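Local coordinates for protein putative beta-glucosidase (Bifidobacterium adolescentis, PDB 5WAB) that hydrolyses beta-glucosidic linkages as a family 3 glycoside hydrolase, and probably also removes terminal arabinopyranosyl groups from ginsenosides, at residues P67-P72 and L472-G477; D300-D305 and P356-S361; A311-M316 and L480-F485. All blocks are in the same frame, centred on the assembly; numbering follows the deposited sequence.

Contact 1. Residues P67-P72 and L472-G477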
loop_
_atom_site.group_PDB
_atom_site.type_symbol
_atom_site.label_atom_id
_atom_site.label_comp_id
_atom_site.label_asym_id
_atom_site.label_seq_id
_atom_site.Cartn_x
_atom_site.Cartn_y
_atom_site.Cartn_z
ATOM N N PRO A 67 4.572 6.060 -23.812
ATOM C CA PRO A 67 3.666 4.911 -23.637
ATOM C C PRO A 67 4.283 3.818 -22.782
ATOM O O PRO A 67 5.364 3.306 -23.075
ATOM C CB PRO A 67 3.420 4.436 -25.074
ATOM C CG PRO A 67 3.667 5.646 -25.914
ATOM C CD PRO A 67 4.783 6.384 -25.233
ATOM N N ALA A 68 3.584 3.470 -21.707
ATOM C CA ALA A 68 4.036 2.432 -20.794
ATOM C C ALA A 68 2.820 1.694 -20.257
ATOM O O ALA A 68 1.684 2.159 -20.376
ATOM C CB ALA A 68 4.876 3.014 -19.652
ATOM N N THR A 69 3.072 0.534 -19.658
ATOM C CA THR A 69 1.998 -0.253 -19.069
ATOM C C THR A 69 1.529 0.393 -17.771
ATOM O O THR A 69 2.319 0.578 -16.839
ATOM C CB THR A 69 2.463 -1.682 -18.814
ATOM O OG1 THR A 69 2.841 -2.283 -20.059
ATOM C CG2 THR A 69 1.341 -2.499 -18.158
ATOM N N CYS A 70 0.247 0.739 -17.711
ATOM C CA CYS A 70 -0.339 1.309 -16.502
ATOM C C CYS A 70 -0.860 0.154 -15.658
ATOM O O CYS A 70 -1.938 -0.385 -15.916
ATOM C CB CYS A 70 -1.437 2.307 -16.852
ATOM S SG CYS A 70 -2.213 3.117 -15.421
ATOM N N PHE A 71 -0.091 -0.235 -14.650
ATOM C CA PHE A 71 -0.526 -1.295 -13.759
ATOM C C PHE A 71 -1.569 -0.763 -12.781
ATOM O O PHE A 71 -1.688 0.450 -12.586
ATOM C CB PHE A 71 0.673 -1.868 -13.011
ATOM C CG PHE A 71 1.673 -2.530 -13.908
ATOM C CD1 PHE A 71 1.518 -3.853 -14.284
ATOM C CD2 PHE A 71 2.771 -1.829 -14.375
ATOM C CE1 PHE A 71 2.434 -4.463 -15.116
ATOM C CE2 PHE A 71 3.690 -2.434 -15.206
ATOM C CZ PHE A 71 3.522 -3.754 -15.577
ATOM N N PRO A 72 -2.346 -1.642 -12.152
ATOM C CA PRO A 72 -3.329 -1.172 -11.179
ATOM C C PRO A 72 -2.642 -0.446 -10.040
ATOM O O PRO A 72 -1.612 -0.915 -9.530
ATOM C CB PRO A 72 -4.007 -2.466 -10.696
ATOM C CG PRO A 72 -3.068 -3.563 -11.069
ATOM C CD PRO A 72 -2.425 -3.103 -12.339
ATOM N N LEU A 472 -7.989 -0.356 -11.581
ATOM C CA LEU A 472 -7.504 -1.607 -12.151
ATOM C C LEU A 472 -6.354 -1.438 -13.135
ATOM O O LEU A 472 -5.764 -2.442 -13.542
ATOM C CB LEU A 472 -8.657 -2.339 -12.848
ATOM C CG LEU A 472 -9.801 -2.801 -11.944
ATOM C CD1 LEU A 472 -10.964 -3.298 -12.778
ATOM C CD2 LEU A 472 -9.327 -3.890 -10.998
ATOM N N GLY A 473 -6.025 -0.215 -13.533
ATOM C CA GLY A 473 -4.996 -0.013 -14.532
ATOM C C GLY A 473 -5.530 -0.197 -15.941
ATOM O O GLY A 473 -6.737 -0.262 -16.184
ATOM N N GLN A 474 -4.595 -0.300 -16.888
ATOM C CA GLN A 474 -4.970 -0.281 -18.298
ATOM C C GLN A 474 -5.705 -1.544 -18.739
ATOM O O GLN A 474 -6.348 -1.529 -19.794
ATOM C CB GLN A 474 -3.735 -0.081 -19.179
ATOM C CG GLN A 474 -2.836 -1.302 -19.286
ATOM C CD GLN A 474 -1.667 -1.071 -20.219
ATOM O OE1 GLN A 474 -1.100 0.018 -20.256
ATOM N NE2 GLN A 474 -1.313 -2.090 -20.995
ATOM N N ALA A 475 -5.621 -2.633 -17.975
ATOM C CA ALA A 475 -6.226 -3.902 -18.357
ATOM C C ALA A 475 -7.503 -4.213 -17.577
ATOM O O ALA A 475 -7.897 -5.382 -17.488
ATOM C CB ALA A 475 -5.217 -5.037 -18.195
ATOM N N GLY A 476 -8.163 -3.192 -17.029
ATOM C CA GLY A 476 -9.361 -3.430 -16.238
ATOM C C GLY A 476 -10.502 -4.016 -17.047
ATOM O O GLY A 476 -11.264 -4.850 -16.551
ATOM N N GLY A 477 -10.646 -3.583 -18.298
ATOM C CA GLY A 477 -11.707 -4.059 -19.156
ATOM C C GLY A 477 -11.783 -5.569 -19.252
ATOM O O GLY A 477 -12.762 -6.194 -18.829
#

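Contact 2. Residues D300-D305 and P356-S361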
loop_
_atom_site.group_PDB
_atom_site.type_symbol
_atom_site.label_atom_id
_atom_site.label_comp_id
_atom_site.label_asym_id
_atom_site.label_seq_id
_atom_site.Cartn_x
_atom_site.Cartn_y
_atom_site.Cartn_z
ATOM N N ASP A 300 8.401 -6.419 -24.156
ATOM C CA ASP A 300 7.246 -7.059 -24.776
ATOM C C ASP A 300 5.975 -6.370 -24.290
ATOM O O ASP A 300 5.587 -6.517 -23.126
ATOM C CB ASP A 300 7.238 -8.546 -24.438
ATOM C CG ASP A 300 6.287 -9.346 -25.309
ATOM O OD1 ASP A 300 5.295 -8.772 -25.813
ATOM O OD2 ASP A 300 6.528 -10.560 -25.479
ATOM N N VAL A 301 5.332 -5.610 -25.180
ATOM C CA VAL A 301 4.136 -4.862 -24.798
ATOM C C VAL A 301 3.018 -5.814 -24.390
ATOM O O VAL A 301 2.351 -5.614 -23.367
ATOM C CB VAL A 301 3.694 -3.931 -25.940
ATOM C CG1 VAL A 301 2.294 -3.398 -25.672
ATOM C CG2 VAL A 301 4.687 -2.792 -26.111
ATOM N N ASP A 302 2.785 -6.855 -25.195
ATOM C CA ASP A 302 1.688 -7.774 -24.905
ATOM C C ASP A 302 1.962 -8.581 -23.645
ATOM O O ASP A 302 1.039 -8.860 -22.871
ATOM C CB ASP A 302 1.446 -8.709 -26.091
ATOM C CG ASP A 302 0.847 -7.995 -27.288
ATOM O OD1 ASP A 302 0.168 -6.966 -27.091
ATOM O OD2 ASP A 302 1.060 -8.463 -28.428
ATOM N N ALA A 303 3.217 -8.978 -23.427
ATOM C CA ALA A 303 3.543 -9.732 -22.221
ATOM C C ALA A 303 3.317 -8.892 -20.972
ATOM O O ALA A 303 2.791 -9.388 -19.970
ATOM C CB ALA A 303 4.983 -10.227 -22.274
ATOM N N HIS A 304 3.714 -7.616 -21.011
ATOM C CA HIS A 304 3.505 -6.746 -19.859
ATOM C C HIS A 304 2.025 -6.445 -19.659
ATOM O O HIS A 304 1.555 -6.338 -18.520
ATOM C CB HIS A 304 4.291 -5.444 -20.028
ATOM C CG HIS A 304 5.774 -5.607 -19.902
ATOM N ND1 HIS A 304 6.634 -4.533 -19.824
ATOM C CD2 HIS A 304 6.550 -6.715 -19.850
ATOM C CE1 HIS A 304 7.876 -4.972 -19.720
ATOM N NE2 HIS A 304 7.854 -6.292 -19.738
ATOM N N ASP A 305 1.271 -6.324 -20.754
ATOM C CA ASP A 305 -0.164 -6.091 -20.642
ATOM C C ASP A 305 -0.875 -7.284 -20.024
ATOM O O ASP A 305 -1.910 -7.114 -19.367
ATOM C CB ASP A 305 -0.753 -5.775 -22.017
ATOM C CG ASP A 305 -2.234 -5.490 -21.962
ATOM O OD1 ASP A 305 -2.638 -4.583 -21.208
ATOM O OD2 ASP A 305 -2.995 -6.175 -22.671
ATOM N N PRO A 356 -1.306 4.688 -21.441
ATOM C CA PRO A 356 -1.176 3.230 -21.538
ATOM C C PRO A 356 -0.775 2.785 -22.934
ATOM O O PRO A 356 -1.066 3.442 -23.935
ATOM C CB PRO A 356 -2.575 2.720 -21.172
ATOM C CG PRO A 356 -3.495 3.855 -21.453
ATOM C CD PRO A 356 -2.709 5.137 -21.393
ATOM N N THR A 357 -0.069 1.653 -22.987
ATOM C CA THR A 357 0.231 1.041 -24.276
ATOM C C THR A 357 -1.050 0.605 -24.975
ATOM O O THR A 357 -1.200 0.783 -26.189
ATOM C CB THR A 357 1.171 -0.149 -24.096
ATOM O OG1 THR A 357 0.572 -1.101 -23.210
ATOM C CG2 THR A 357 2.494 0.307 -23.507
ATOM N N LYS A 358 -1.978 0.021 -24.224
ATOM C CA LYS A 358 -3.278 -0.354 -24.751
ATOM C C LYS A 358 -4.291 -0.295 -23.618
ATOM O O LYS A 358 -3.997 -0.711 -22.493
ATOM C CB LYS A 358 -3.245 -1.753 -25.381
ATOM C CG LYS A 358 -2.903 -2.877 -24.412
ATOM C CD LYS A 358 -2.610 -4.171 -25.150
ATOM C CE LYS A 358 -1.337 -4.052 -25.963
ATOM N NZ LYS A 358 -1.149 -5.213 -26.872
ATOM N N MET A 359 -5.473 0.240 -23.909
ATOM C CA MET A 359 -6.546 0.237 -22.927
ATOM C C MET A 359 -7.857 -0.016 -23.652
ATOM O O MET A 359 -8.171 0.669 -24.630
ATOM C CB MET A 359 -6.592 1.561 -22.158
ATOM C CG MET A 359 -7.510 1.544 -20.952
ATOM S SD MET A 359 -9.176 2.119 -21.294
ATOM C CE MET A 359 -8.853 3.781 -21.882
ATOM N N THR A 360 -8.623 -0.989 -23.164
ATOM C CA THR A 360 -9.927 -1.332 -23.724
ATOM C C THR A 360 -10.965 -1.279 -22.616
ATOM O O THR A 360 -10.841 -1.981 -21.607
ATOM C CB THR A 360 -9.906 -2.718 -24.382
ATOM O OG1 THR A 360 -8.957 -2.732 -25.456
ATOM C CG2 THR A 360 -11.285 -3.077 -24.925
ATOM N N SER A 361 -11.992 -0.459 -22.811
ATOM C CA SER A 361 -13.015 -0.291 -21.796
ATOM C C SER A 361 -13.828 -1.574 -21.630
ATOM O O SER A 361 -13.695 -2.538 -22.389
ATOM C CB SER A 361 -13.933 0.872 -22.160
ATOM O OG SER A 361 -14.702 0.562 -23.308
#

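Contact 3. Residues A311-M316 and L480-F485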
loop_
_atom_site.group_PDB
_atom_site.type_symbol
_atom_site.label_atom_id
_atom_site.label_comp_id
_atom_site.label_asym_id
_atom_site.label_seq_id
_atom_site.Cartn_x
_atom_site.Cartn_y
_atom_site.Cartn_z
ATOM N N ALA A 311 -2.771 -8.846 -12.795
ATOM C CA ALA A 311 -2.770 -7.932 -11.656
ATOM C C ALA A 311 -4.124 -7.248 -11.492
ATOM O O ALA A 311 -4.552 -6.966 -10.367
ATOM C CB ALA A 311 -1.656 -6.896 -11.811
ATOM N N ALA A 312 -4.797 -6.944 -12.603
ATOM C CA ALA A 312 -6.108 -6.308 -12.519
ATOM C C ALA A 312 -7.156 -7.271 -11.977
ATOM O O ALA A 312 -8.026 -6.872 -11.195
ATOM C CB ALA A 312 -6.529 -5.763 -13.883
ATOM N N ILE A 313 -7.092 -8.540 -12.386
ATOM C CA ILE A 313 -8.044 -9.537 -11.902
ATOM C C ILE A 313 -8.001 -9.631 -10.383
ATOM O O ILE A 313 -9.040 -9.657 -9.711
ATOM C CB ILE A 313 -7.769 -10.902 -12.558
ATOM C CG1 ILE A 313 -8.121 -10.860 -14.044
ATOM C CG2 ILE A 313 -8.523 -12.000 -11.845
ATOM C CD1 ILE A 313 -7.941 -12.182 -14.747
ATOM N N GLU A 314 -6.796 -9.683 -9.816
ATOM C CA GLU A 314 -6.635 -9.847 -8.378
ATOM C C GLU A 314 -6.719 -8.537 -7.602
ATOM O O GLU A 314 -6.413 -8.517 -6.405
ATOM C CB GLU A 314 -5.322 -10.568 -8.096
ATOM C CG GLU A 314 -5.283 -11.923 -8.764
ATOM C CD GLU A 314 -4.218 -12.832 -8.202
ATOM O OE1 GLU A 314 -3.890 -12.715 -7.002
ATOM O OE2 GLU A 314 -3.712 -13.670 -8.971
ATOM N N SER A 315 -7.153 -7.452 -8.234
ATOM C CA SER A 315 -7.353 -6.191 -7.542
ATOM C C SER A 315 -8.805 -5.959 -7.150
ATOM O O SER A 315 -9.110 -4.922 -6.555
ATOM C CB SER A 315 -6.864 -5.032 -8.410
ATOM O OG SER A 315 -5.460 -5.104 -8.578
ATOM N N MET A 316 -9.700 -6.899 -7.455
ATOM C CA MET A 316 -11.123 -6.763 -7.172
ATOM C C MET A 316 -11.497 -7.534 -5.915
ATOM O O MET A 316 -11.038 -8.661 -5.707
ATOM C CB MET A 316 -11.955 -7.289 -8.335
ATOM C CG MET A 316 -11.442 -6.893 -9.685
ATOM S SD MET A 316 -12.497 -7.578 -10.958
ATOM C CE MET A 316 -11.457 -7.329 -12.390
ATOM N N LEU A 480 -12.430 -7.330 -15.833
ATOM C CA LEU A 480 -13.812 -7.284 -15.367
ATOM C C LEU A 480 -14.664 -8.330 -16.075
ATOM O O LEU A 480 -15.506 -8.987 -15.450
ATOM C CB LEU A 480 -14.383 -5.882 -15.583
ATOM C CG LEU A 480 -13.869 -4.784 -14.645
ATOM C CD1 LEU A 480 -14.300 -3.407 -15.140
ATOM C CD2 LEU A 480 -14.333 -5.025 -13.215
ATOM N N ALA A 481 -14.456 -8.505 -17.382
ATOM C CA ALA A 481 -15.220 -9.502 -18.121
ATOM C C ALA A 481 -14.942 -10.906 -17.603
ATOM O O ALA A 481 -15.866 -11.719 -17.459
ATOM C CB ALA A 481 -14.899 -9.407 -19.611
ATOM N N ASP A 482 -13.676 -11.203 -17.301
ATOM C CA ASP A 482 -13.308 -12.537 -16.829
ATOM C C ASP A 482 -13.919 -12.844 -15.466
ATOM O O ASP A 482 -14.328 -13.982 -15.206
ATOM C CB ASP A 482 -11.787 -12.662 -16.773
ATOM C CG ASP A 482 -11.153 -12.696 -18.146
ATOM O OD1 ASP A 482 -11.899 -12.714 -19.149
ATOM O OD2 ASP A 482 -9.906 -12.695 -18.222
ATOM N N VAL A 483 -13.998 -11.850 -14.586
ATOM C CA VAL A 483 -14.539 -12.090 -13.254
ATOM C C VAL A 483 -16.061 -12.117 -13.288
ATOM O O VAL A 483 -16.694 -13.040 -12.763
ATOM C CB VAL A 483 -14.017 -11.030 -12.268
ATOM C CG1 VAL A 483 -14.755 -11.137 -10.943
ATOM C CG2 VAL A 483 -12.513 -11.188 -12.063
ATOM N N ILE A 484 -16.665 -11.111 -13.921
ATOM C CA ILE A 484 -18.119 -10.977 -13.926
ATOM C C ILE A 484 -18.765 -12.152 -14.648
ATOM O O ILE A 484 -19.838 -12.629 -14.254
ATOM C CB ILE A 484 -18.516 -9.628 -14.554
ATOM C CG1 ILE A 484 -18.084 -8.477 -13.641
ATOM C CG2 ILE A 484 -20.006 -9.575 -14.854
ATOM C CD1 ILE A 484 -18.262 -7.103 -14.253
ATOM N N PHE A 485 -18.116 -12.659 -15.693
ATOM C CA PHE A 485 -18.666 -13.754 -16.477
ATOM C C PHE A 485 -18.047 -15.094 -16.121
ATOM O O PHE A 485 -18.255 -16.076 -16.842
ATOM C CB PHE A 485 -18.518 -13.462 -17.967
ATOM C CG PHE A 485 -19.371 -12.324 -18.427
ATOM C CD1 PHE A 485 -20.699 -12.529 -18.758
ATOM C CD2 PHE A 485 -18.862 -11.042 -18.487
ATOM C CE1 PHE A 485 -21.497 -11.482 -19.165
ATOM C CE2 PHE A 485 -19.654 -9.989 -18.891
ATOM C CZ PHE A 485 -20.973 -10.209 -19.232
#

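Contact 1. Residues P67-P72 and L472-G477
In the two-domain core of a family 3 glycoside hydrolase, the type I turn Gly473-Gly476 leading into helix 476-484 meets a loop of the N-terminal, barrel-type domain, and Gln474 takes up both the N-H and the C=O of Cys70. Gln474 N donates to Cys70 O at 2.8 Å, nearly straight (170°) and in the carbonyl plane, while Cys70 N gives its hydrogen to Gln474 OE1 at 3.0 Å, arriving from well above the amide plane. The amide's other end, NE2, is hydrogen-bonded to Asp305 OD1 and Thr357 OG1, which leaves OE1 turned to Cys70 N. The side chain can return to the residue its own backbone holds because CG is wedged between the backbone N and the carbonyl carbon (chi1 74°). Thr69 CG2 crosses the amide, 3.9 Å from Gln474 NE2, and also lies over one face of the Phe71 ring, toward its rim. Gly473 passes so close to the loop that a beta carbon would collide with Cys70 O and Pro72 N. Beyond it, Pro72 CB rests on Leu472 O at 3.3 Å. The whole contact is buried: helix 83-99 lies against Phe71 and supplies Glu96 to Thr69 OG1, and helix 301-313 packs on Thr69, Phe71 and Pro72.

Contact 2. Residues D300-D305 and P356-S361
Lys358 lays its side chain across the first turn of helix 301-313, touching Val301, Asp302 and Asp305, and so joins a capped helix start to the loop that runs into helix 362-368 of the C-terminal domain. The turn is closed by Asp300 at the N-cap, whose OD1 takes the hydrogen of Ala303 N at 3.2 Å, approached from above the carboxylate plane. Ser361 does the same service at the far end of the loop, capping Asp364 N of the next helix.

The closer packing lies where Val301 and Asp305, one helical turn apart, present themselves to the loop. Val301 CG1 touches both Thr357 CB at 3.8 Å and Lys358 CE at 3.7 Å; it stands anti to the backbone N (chi1 167°), which directs it at both. Next to it the methylenes of Lys358 cover the Asp305 carboxylate, CD lying 3.2 Å from Asp305 OD2. Behind this patch the polar ends are committed: Asp305 OD1 and Thr357 OG1 both bond Gln474 NE2, which ties this surface contact to the buried one beneath it.

Toward solvent the fit is looser. Asp302 is exposed, and its OD1 is paired with Lys358 NZ as a salt bridge, but the two atoms are modelled too close together for their positions to be trusted. Lys358 bends at chi3 (67°) on its way out, and its NZ stays 4.7 Å from Asp305 OD2, although the CD of the same chain packs against that oxygen.

Contact 3. Residues A311-M316 and L480-F485
Ser315 OG, just past the end of helix 301-313, donates back to Ala311 O at 2.7 Å, tilted 25° from the carbonyl plane, close to where Ile313 and Met316 reach across to Leu480, Asp482 and Val483. A type I turn from Ile313 to Met316 carries the chain out of the helix and turns the methionine to the second helix. Fully stretched beyond CG (chi2 180°), Met316 meets Val483 tip to tip, SD against CG2 at 3.8 Å. Its methyl CE runs on to Leu480, 3.8 Å from CD2 and 3.6 Å from the backbone N. An alanine at Met316 would take away SD and CE together and is likely to open a gap against Leu480 and Val483, where those atoms now lie. Ile313 slides past Val483, CG2 to CG2 at 4.1 Å, while its CD1 comes up beside Asp482 OD2 at 4.0 Å; the other carboxylate oxygen, OD1, is salt-bridged to Arg369. One helix end and the turn after it thus pack on helix 476-484, mainly through apolar side chains, with no hydrogen bond between the two segments. Ala479 fills in beside Ile313 and Met316, helix 362-368 covers Leu480 and Ile484 through Phe362, and strand 317-321 follows directly after Met316.

In the fold
From the N terminus, the chain first supplies 67-72, in the barrel-type domain, and waits some 400 residues for 472-477 to close contact 1. Between them lies the whole of contact 2, a short loop from the start of helix 301-313 to 356-361. Contact 3 begins at the other end of that helix and closes on helix 476-484, so its loop crosses those of contacts 1 and 2. Contact 1 touches both others, whereas contacts 2 and 3 stay about 7 Å apart at their nearest atoms. Contact 1 joins the N-terminal domain to the turn before helix 476-484, while contacts 2 and 3 fix the two ends of helix 301-313 to the C-terminal domain.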